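Local coordinates for putative major capsid protein (Cafeteriavirus-dependent mavirus, PDB 6G44) that probably builds the capsid shell of the virophage as a double jelly-roll major capsid protein that assembles into trimers, at residues 160-168 with 173-181; 238-246 with 343-351. One frame throughout, in Å; residues are numbered along the deposited sequence.

Contact 1: 160-168 with 173-181. With SO4 (sulfate ion), chain F; SO4 (sulfate ion), chain K.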
loop_
_atom_site.group_PDB
_atom_site.type_symbol
_atom_site.label_atom_id
_atom_site.label_comp_id
_atom_site.label_asym_id
_atom_site.label_seq_id
_atom_site.Cartn_x
_atom_site.Cartn_y
_atom_site.Cartn_z
ATOM N N ASN C 160 12.771 9.004 -8.826
ATOM C CA ASN C 160 11.558 8.500 -9.483
ATOM C C ASN C 160 11.956 8.091 -10.903
ATOM O O ASN C 160 11.867 8.861 -11.878
ATOM C CB ASN C 160 10.433 9.518 -9.498
ATOM C CG ASN C 160 9.153 8.910 -10.056
ATOM O OD1 ASN C 160 8.809 7.804 -9.679
ATOM N ND2 ASN C 160 8.484 9.601 -10.982
ATOM N N ASN C 161 12.404 6.851 -11.002
ATOM C CA ASN C 161 13.011 6.342 -12.237
ATOM C C ASN C 161 12.572 4.904 -12.415
ATOM O O ASN C 161 13.097 4.018 -11.743
ATOM C CB ASN C 161 14.544 6.415 -12.133
ATOM C CG ASN C 161 15.238 5.720 -13.279
ATOM O OD1 ASN C 161 14.600 5.383 -14.280
ATOM N ND2 ASN C 161 16.558 5.476 -13.136
ATOM N N PRO C 162 11.648 4.654 -13.345
ATOM C CA PRO C 162 11.158 3.294 -13.543
ATOM C C PRO C 162 12.217 2.358 -14.150
ATOM O O PRO C 162 12.011 1.158 -14.164
ATOM C CB PRO C 162 9.976 3.470 -14.485
ATOM C CG PRO C 162 10.329 4.662 -15.276
ATOM C CD PRO C 162 11.051 5.580 -14.333
ATOM N N TYR C 163 13.363 2.892 -14.599
ATOM C CA TYR C 163 14.436 1.996 -15.072
ATOM C C TYR C 163 15.456 1.651 -14.018
ATOM O O TYR C 163 16.433 0.975 -14.317
ATOM C CB TYR C 163 15.056 2.529 -16.386
ATOM C CG TYR C 163 13.990 2.823 -17.419
ATOM C CD1 TYR C 163 12.912 1.952 -17.650
ATOM C CD2 TYR C 163 14.021 4.008 -18.175
ATOM C CE1 TYR C 163 11.900 2.261 -18.539
ATOM C CE2 TYR C 163 13.019 4.310 -19.087
ATOM C CZ TYR C 163 11.960 3.445 -19.272
ATOM O OH TYR C 163 10.914 3.700 -20.123
ATOM N N ARG C 164 15.136 1.953 -12.747
ATOM C CA ARG C 164 15.973 1.480 -11.661
ATOM C C ARG C 164 15.782 -0.070 -11.747
ATOM O O ARG C 164 14.680 -0.618 -11.872
ATOM C CB ARG C 164 15.382 1.931 -10.312
ATOM C CG ARG C 164 15.854 3.339 -9.935
ATOM C CD ARG C 164 15.023 4.053 -8.864
ATOM N NE ARG C 164 15.225 3.465 -7.532
ATOM C CZ ARG C 164 14.560 3.769 -6.423
ATOM N NH1 ARG C 164 13.610 4.699 -6.394
ATOM N NH2 ARG C 164 14.843 3.125 -5.307
ATOM N N GLN C 165 16.924 -0.736 -11.656
ATOM C CA GLN C 165 16.903 -2.203 -11.644
ATOM C C GLN C 165 16.382 -2.719 -10.308
ATOM O O GLN C 165 16.133 -1.938 -9.377
ATOM C CB GLN C 165 18.255 -2.748 -12.011
ATOM C CG GLN C 165 19.388 -2.473 -11.103
ATOM C CD GLN C 165 20.661 -3.151 -11.643
ATOM O OE1 GLN C 165 21.359 -3.824 -10.915
ATOM N NE2 GLN C 165 20.979 -2.915 -12.928
ATOM N N GLY C 166 16.143 -4.021 -10.244
ATOM C CA GLY C 166 15.611 -4.633 -9.029
ATOM C C GLY C 166 16.408 -4.355 -7.773
ATOM O O GLY C 166 15.871 -4.037 -6.735
ATOM N N THR C 167 17.729 -4.430 -7.878
ATOM C CA THR C 167 18.572 -4.150 -6.704
ATOM C C THR C 167 18.525 -2.694 -6.270
ATOM O O THR C 167 19.008 -2.338 -5.184
ATOM C CB THR C 167 20.030 -4.552 -6.941
ATOM O OG1 THR C 167 20.560 -3.723 -7.991
ATOM C CG2 THR C 167 20.167 -6.035 -7.253
ATOM N N GLU C 168 17.949 -1.826 -7.094
ATOM C CA GLU C 168 17.784 -0.429 -6.795
ATOM C C GLU C 168 16.335 -0.073 -6.471
ATOM O O GLU C 168 16.015 1.083 -6.328
ATOM C CB GLU C 168 18.291 0.397 -8.007
ATOM C CG GLU C 168 19.740 0.078 -8.377
ATOM C CD GLU C 168 20.785 0.634 -7.426
ATOM O OE1 GLU C 168 22.005 0.468 -7.723
ATOM O OE2 GLU C 168 20.426 1.282 -6.438
ATOM N N ARG C 173 6.762 -2.943 -7.811
ATOM C CA ARG C 173 5.749 -2.397 -8.722
ATOM C C ARG C 173 6.171 -1.061 -9.338
ATOM O O ARG C 173 5.600 -0.666 -10.349
ATOM C CB ARG C 173 4.358 -2.324 -8.067
ATOM C CG ARG C 173 3.990 -1.068 -7.283
ATOM C CD ARG C 173 2.468 -0.889 -7.353
ATOM N NE ARG C 173 1.921 0.001 -6.339
ATOM C CZ ARG C 173 1.810 1.315 -6.466
ATOM N NH1 ARG C 173 2.222 1.917 -7.564
ATOM N NH2 ARG C 173 1.287 2.030 -5.484
ATOM N N MET C 174 7.183 -0.393 -8.779
ATOM C CA MET C 174 7.644 0.899 -9.285
ATOM C C MET C 174 8.539 0.750 -10.503
ATOM O O MET C 174 8.818 1.732 -11.208
ATOM C CB MET C 174 8.478 1.638 -8.217
ATOM C CG MET C 174 7.712 2.007 -6.956
ATOM S SD MET C 174 6.432 3.205 -7.329
ATOM C CE MET C 174 5.016 2.121 -7.419
ATOM N N SER C 175 9.030 -0.467 -10.723
ATOM C CA SER C 175 10.093 -0.684 -11.711
ATOM C C SER C 175 9.629 -1.355 -13.005
ATOM O O SER C 175 8.957 -2.387 -12.978
ATOM C CB SER C 175 11.195 -1.538 -11.081
ATOM O OG SER C 175 12.218 -1.833 -12.064
ATOM N N ARG C 176 10.053 -0.773 -14.138
ATOM C CA ARG C 176 10.029 -1.415 -15.466
ATOM C C ARG C 176 11.445 -1.742 -15.944
ATOM O O ARG C 176 11.672 -1.970 -17.150
ATOM C CB ARG C 176 9.341 -0.493 -16.471
ATOM C CG ARG C 176 7.958 -0.011 -16.060
ATOM C CD ARG C 176 7.157 0.633 -17.201
ATOM N NE ARG C 176 7.890 1.716 -17.880
ATOM C CZ ARG C 176 7.809 3.026 -17.611
ATOM N NH1 ARG C 176 7.033 3.500 -16.634
ATOM N NH2 ARG C 176 8.561 3.877 -18.291
ATOM N N GLY C 177 12.375 -1.804 -14.995
ATOM C CA GLY C 177 13.792 -1.964 -15.295
ATOM C C GLY C 177 14.209 -3.409 -15.313
ATOM O O GLY C 177 13.402 -4.323 -15.107
ATOM N N LEU C 178 15.504 -3.602 -15.520
ATOM C CA LEU C 178 16.062 -4.949 -15.617
ATOM C C LEU C 178 16.147 -5.590 -14.243
ATOM O O LEU C 178 16.210 -4.892 -13.222
ATOM C CB LEU C 178 17.437 -4.897 -16.265
ATOM C CG LEU C 178 17.488 -4.192 -17.624
ATOM C CD1 LEU C 178 18.933 -4.112 -18.120
ATOM C CD2 LEU C 178 16.553 -4.832 -18.626
ATOM N N GLY C 179 16.113 -6.908 -14.184
ATOM C CA GLY C 179 16.409 -7.596 -12.936
ATOM C C GLY C 179 15.368 -7.371 -11.848
ATOM O O GLY C 179 15.702 -7.374 -10.681
ATOM N N CYS C 180 14.116 -7.156 -12.226
ATOM C CA CYS C 180 13.069 -6.861 -11.221
ATOM C C CYS C 180 11.821 -7.728 -11.431
ATOM O O CYS C 180 11.620 -8.689 -10.677
ATOM C CB CYS C 180 12.741 -5.375 -11.188
ATOM S SG CYS C 180 11.764 -4.936 -9.707
ATOM N N ASN C 181 11.011 -7.423 -12.436
ATOM C CA ASN C 181 9.763 -8.160 -12.674
ATOM C C ASN C 181 9.763 -9.103 -13.877
ATOM O O ASN C 181 8.898 -9.965 -13.962
ATOM C CB ASN C 181 8.609 -7.184 -12.826
ATOM C CG ASN C 181 8.453 -6.305 -11.615
ATOM O OD1 ASN C 181 8.567 -6.806 -10.482
ATOM N ND2 ASN C 181 8.209 -5.014 -11.810
HETATM S S SO4 F . 24.694 -3.653 -8.738
HETATM O O1 SO4 F . 24.297 -3.165 -10.079
HETATM O O2 SO4 F . 25.133 -2.514 -7.903
HETATM O O3 SO4 F . 23.533 -4.335 -8.114
HETATM O O4 SO4 F . 25.873 -4.523 -8.910
HETATM S S SO4 K . 13.512 5.337 -2.394
HETATM O O1 SO4 K . 14.818 6.041 -2.462
HETATM O O2 SO4 K . 12.725 5.557 -3.648
HETATM O O3 SO4 K . 12.775 5.888 -1.215
HETATM O O4 SO4 K . 13.821 3.882 -2.218
HETATM O O HOH W 1 17.213 -1.242 -15.697
HETATM O O HOH W 2 18.211 -6.160 -10.173
#

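Contact 2: 238-246 with 343-351. With SO4 (sulfate ion), chain B.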
loop_
_atom_site.group_PDB
_atom_site.type_symbol
_atom_site.label_atom_id
_atom_site.label_comp_id
_atom_site.label_asym_id
_atom_site.label_seq_id
_atom_site.Cartn_x
_atom_site.Cartn_y
_atom_site.Cartn_z
ATOM N N PRO C 238 10.530 -1.326 -31.470
ATOM C CA PRO C 238 11.204 -0.627 -30.392
ATOM C C PRO C 238 10.417 0.547 -29.811
ATOM O O PRO C 238 10.377 0.700 -28.575
ATOM C CB PRO C 238 12.509 -0.187 -31.052
ATOM C CG PRO C 238 12.776 -1.249 -32.037
ATOM C CD PRO C 238 11.433 -1.494 -32.629
ATOM N N GLU C 239 9.762 1.355 -30.629
ATOM C CA GLU C 239 9.010 2.493 -30.093
ATOM C C GLU C 239 7.838 2.077 -29.205
ATOM O O GLU C 239 7.377 2.849 -28.388
ATOM C CB GLU C 239 8.496 3.376 -31.246
ATOM C CG GLU C 239 7.843 4.657 -30.798
ATOM C CD GLU C 239 7.762 5.724 -31.868
ATOM O OE1 GLU C 239 8.000 5.415 -33.062
ATOM O OE2 GLU C 239 7.428 6.879 -31.502
ATOM N N ASN C 240 7.301 0.886 -29.416
ATOM C CA ASN C 240 6.236 0.386 -28.566
ATOM C C ASN C 240 6.706 -0.260 -27.285
ATOM O O ASN C 240 5.994 -0.178 -26.278
ATOM C CB ASN C 240 5.312 -0.518 -29.362
ATOM C CG ASN C 240 4.476 0.271 -30.347
ATOM O OD1 ASN C 240 4.222 1.458 -30.149
ATOM N ND2 ASN C 240 4.034 -0.386 -31.408
ATOM N N MET C 241 7.884 -0.841 -27.282
ATOM C CA MET C 241 8.358 -1.685 -26.163
ATOM C C MET C 241 9.486 -1.105 -25.329
ATOM O O MET C 241 9.511 -1.342 -24.144
ATOM C CB MET C 241 8.810 -3.066 -26.667
ATOM C CG MET C 241 7.721 -3.831 -27.369
ATOM S SD MET C 241 8.147 -5.545 -27.667
ATOM C CE MET C 241 9.564 -5.367 -28.724
ATOM N N ILE C 242 10.477 -0.460 -25.948
ATOM C CA ILE C 242 11.744 -0.161 -25.338
ATOM C C ILE C 242 11.786 1.245 -24.753
ATOM O O ILE C 242 11.433 2.218 -25.394
ATOM C CB ILE C 242 12.887 -0.343 -26.386
ATOM C CG1 ILE C 242 12.844 -1.771 -26.970
ATOM C CG2 ILE C 242 14.256 -0.004 -25.800
ATOM C CD1 ILE C 242 13.198 -2.880 -25.990
ATOM N N GLY C 243 12.201 1.311 -23.498
ATOM C CA GLY C 243 12.482 2.569 -22.831
ATOM C C GLY C 243 13.936 2.827 -22.542
ATOM O O GLY C 243 14.658 1.932 -22.083
ATOM N N ILE C 244 14.374 4.066 -22.826
ATOM C CA ILE C 244 15.753 4.511 -22.603
ATOM C C ILE C 244 15.677 5.850 -21.894
ATOM O O ILE C 244 15.023 6.765 -22.376
ATOM C CB ILE C 244 16.566 4.634 -23.928
ATOM C CG1 ILE C 244 16.550 3.298 -24.688
ATOM C CG2 ILE C 244 17.981 5.051 -23.597
ATOM C CD1 ILE C 244 17.126 3.359 -26.089
ATOM N N ALA C 245 16.322 5.937 -20.729
ATOM C CA ALA C 245 16.386 7.180 -19.967
ATOM C C ALA C 245 16.917 8.335 -20.820
ATOM O O ALA C 245 17.788 8.157 -21.685
ATOM C CB ALA C 245 17.240 7.018 -18.737
ATOM N N ASP C 246 16.363 9.511 -20.572
ATOM C CA ASP C 246 16.688 10.716 -21.327
ATOM C C ASP C 246 18.060 11.276 -21.044
ATOM O O ASP C 246 18.456 12.197 -21.758
ATOM C CB ASP C 246 15.569 11.740 -21.116
ATOM C CG ASP C 246 14.249 11.218 -21.633
ATOM O OD1 ASP C 246 14.081 11.195 -22.891
ATOM O OD2 ASP C 246 13.414 10.718 -20.832
ATOM N N THR C 343 2.995 13.528 -32.660
ATOM C CA THR C 343 4.259 12.980 -33.135
ATOM C C THR C 343 5.344 13.058 -32.064
ATOM O O THR C 343 5.807 14.147 -31.722
ATOM C CB THR C 343 4.711 13.731 -34.414
ATOM O OG1 THR C 343 3.630 13.717 -35.354
ATOM C CG2 THR C 343 5.947 13.061 -35.041
ATOM N N PRO C 344 5.750 11.896 -31.521
ATOM C CA PRO C 344 6.856 11.915 -30.552
ATOM C C PRO C 344 8.143 12.452 -31.180
ATOM O O PRO C 344 8.430 12.161 -32.353
ATOM C CB PRO C 344 7.002 10.435 -30.172
ATOM C CG PRO C 344 5.644 9.878 -30.352
ATOM C CD PRO C 344 5.111 10.567 -31.574
ATOM N N THR C 345 8.886 13.248 -30.429
ATOM C CA THR C 345 10.169 13.765 -30.898
ATOM C C THR C 345 11.319 12.805 -30.590
ATOM O O THR C 345 12.401 12.897 -31.178
ATOM C CB THR C 345 10.474 15.124 -30.253
ATOM O OG1 THR C 345 10.523 14.987 -28.833
ATOM C CG2 THR C 345 9.411 16.148 -30.641
ATOM N N LYS C 346 11.098 11.910 -29.627
ATOM C CA LYS C 346 12.068 10.899 -29.249
ATOM C C LYS C 346 11.306 9.582 -29.250
ATOM O O LYS C 346 10.145 9.545 -28.821
ATOM C CB LYS C 346 12.585 11.182 -27.853
ATOM C CG LYS C 346 13.537 12.362 -27.755
ATOM C CD LYS C 346 13.854 12.605 -26.288
ATOM C CE LYS C 346 15.301 12.982 -26.025
ATOM N NZ LYS C 346 15.661 12.641 -24.616
ATOM N N LYS C 347 11.935 8.506 -29.687
ATOM C CA LYS C 347 11.213 7.244 -29.807
ATOM C C LYS C 347 11.078 6.452 -28.488
ATOM O O LYS C 347 10.187 5.617 -28.384
ATOM C CB LYS C 347 11.866 6.344 -30.848
ATOM C CG LYS C 347 11.814 6.868 -32.280
ATOM C CD LYS C 347 12.548 5.899 -33.213
ATOM C CE LYS C 347 12.187 6.064 -34.685
ATOM N NZ LYS C 347 10.723 6.029 -34.943
ATOM N N PHE C 348 11.960 6.683 -27.523
ATOM C CA PHE C 348 12.081 5.780 -26.364
ATOM C C PHE C 348 11.790 6.473 -25.041
ATOM O O PHE C 348 12.141 5.971 -23.988
ATOM C CB PHE C 348 13.447 5.077 -26.397
ATOM C CG PHE C 348 13.744 4.486 -27.750
ATOM C CD1 PHE C 348 13.010 3.432 -28.216
ATOM C CD2 PHE C 348 14.708 5.051 -28.581
ATOM C CE1 PHE C 348 13.220 2.922 -29.477
ATOM C CE2 PHE C 348 14.916 4.540 -29.855
ATOM C CZ PHE C 348 14.172 3.495 -30.301
ATOM N N ALA C 349 11.133 7.619 -25.143
ATOM C CA ALA C 349 10.777 8.489 -24.009
ATOM C C ALA C 349 9.324 8.325 -23.623
ATOM O O ALA C 349 8.546 7.708 -24.336
ATOM C CB ALA C 349 11.032 9.938 -24.402
ATOM N N PRO C 350 8.939 8.873 -22.456
ATOM C CA PRO C 350 7.526 8.847 -22.073
ATOM C C PRO C 350 6.602 9.478 -23.106
ATOM O O PRO C 350 6.969 10.436 -23.806
ATOM C CB PRO C 350 7.516 9.680 -20.788
ATOM C CG PRO C 350 8.882 9.484 -20.205
ATOM C CD PRO C 350 9.754 9.534 -21.420
ATOM N N ASP C 351 5.404 8.936 -23.208
ATOM C CA ASP C 351 4.353 9.576 -24.020
ATOM C C ASP C 351 3.983 10.943 -23.441
ATOM O O ASP C 351 3.979 11.141 -22.229
ATOM C CB ASP C 351 3.104 8.686 -24.128
ATOM C CG ASP C 351 3.240 7.576 -25.160
ATOM O OD1 ASP C 351 4.097 7.651 -26.049
ATOM O OD2 ASP C 351 2.373 6.677 -25.131
HETATM S S SO4 B . 4.000 17.574 -35.748
HETATM O O1 SO4 B . 4.182 18.400 -34.558
HETATM O O2 SO4 B . 3.548 18.403 -36.889
HETATM O O3 SO4 B . 2.971 16.523 -35.506
HETATM O O4 SO4 B . 5.295 16.923 -36.044
#

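Contact 1: 160-168 with 173-181
The guanidinium of R176 meets P162 and Y163 differently. P162 lies alongside R176, its CB 3.6 Å above the guanidinium plane, while Y163 crosses with ring and guanidinium planes 87° apart. Y163 OH sits at the guanidinium edge, in its plane, and accepts from R176 NH2 at 3.0 Å. A bend at chi3 (-53°) turns one face of the R176 head to P162 and its edge to Y163 OH. The same arginine pairs with D149 and donates to D147 O within the same long loop, and to L98 O of strand 96-98, joining loop and strand. R176 N reaches P162 O at 2.8 Å, on a lone pair. S175 OG, swung anti to its own nitrogen (chi1 177°), donates to R164 O at 2.8 Å and accepts from G177 N in an ST turn. G166 N bonds L178 O at 3.1 Å, and a water bridges Y163 O to L178 N. Here a loop of the double jelly-roll folds back on itself at a trimer interface, the second subunit, another copy of the protein, packing on Q165 and C180. With all three guanidinium nitrogens bonded, the charge of R176 is probably compensated, and a loop with little regular structure holds its shape partly through buried polar bonds.

Contact 2: 238-246 with 343-351
Apolar packing centres on F348, whose ring meets P238 and I242 at its edge and I244 obliquely. P238 CB comes 3.6 Å from F348 CE1. I244 runs alongside the phenylalanine and brings its CD1 to within 3.9 Å of F348 CD2. The CB of K347 lies over the centre of one ring face, 3.6 Å above the plane. Backbone pairing is limited to one nearly straight bond, I244 N to F348 O, at 3.2 Å and 173°. I242 O, buried near the ring edge, has no polar partner in the model. Segment 238-246 combines a short helix with strand 242-244, which pairs antiparallel with strand 96-98; 343-351 lies in the loop between strands 334-341 and 355-363. The contact probably bridges the two halves of this double jelly-roll, 238-246 following strand 222-235 of the earlier one. Charge pairs lie farther out. K346 NZ meets the anti lone pair of D246 OD1 at 2.8 Å, and D246 OD2 takes the backbone N of I154. E239, extended by a first torsion of -173°, crosses K347 at about a right angle; their salt bridge, OE1 to NZ, is weak at 3.4 Å. K99 NZ donates to the backbone carbonyls of E239 and K347.

Contact 1 is the more buried of the two and is local, joining two parts of the long loop between helix 136-142 and strand 183-186; contact 2 is partly buried and brings together segments nearly a hundred residues apart. Their chemistry follows their places. Polar bonds dominate in 160-168 with 173-181, which also faces the other subunits of the trimer, whereas 238-246 with 343-351 has an aromatic centre with lysine–carboxylate pairs toward solvent and is touched by no other chain of the assembly. The centres lie about 17 Å apart, yet the contacts meet directly: the Y163 ring packs on strand 242-244, with Y163 OH 3.3 Å from G243 CA.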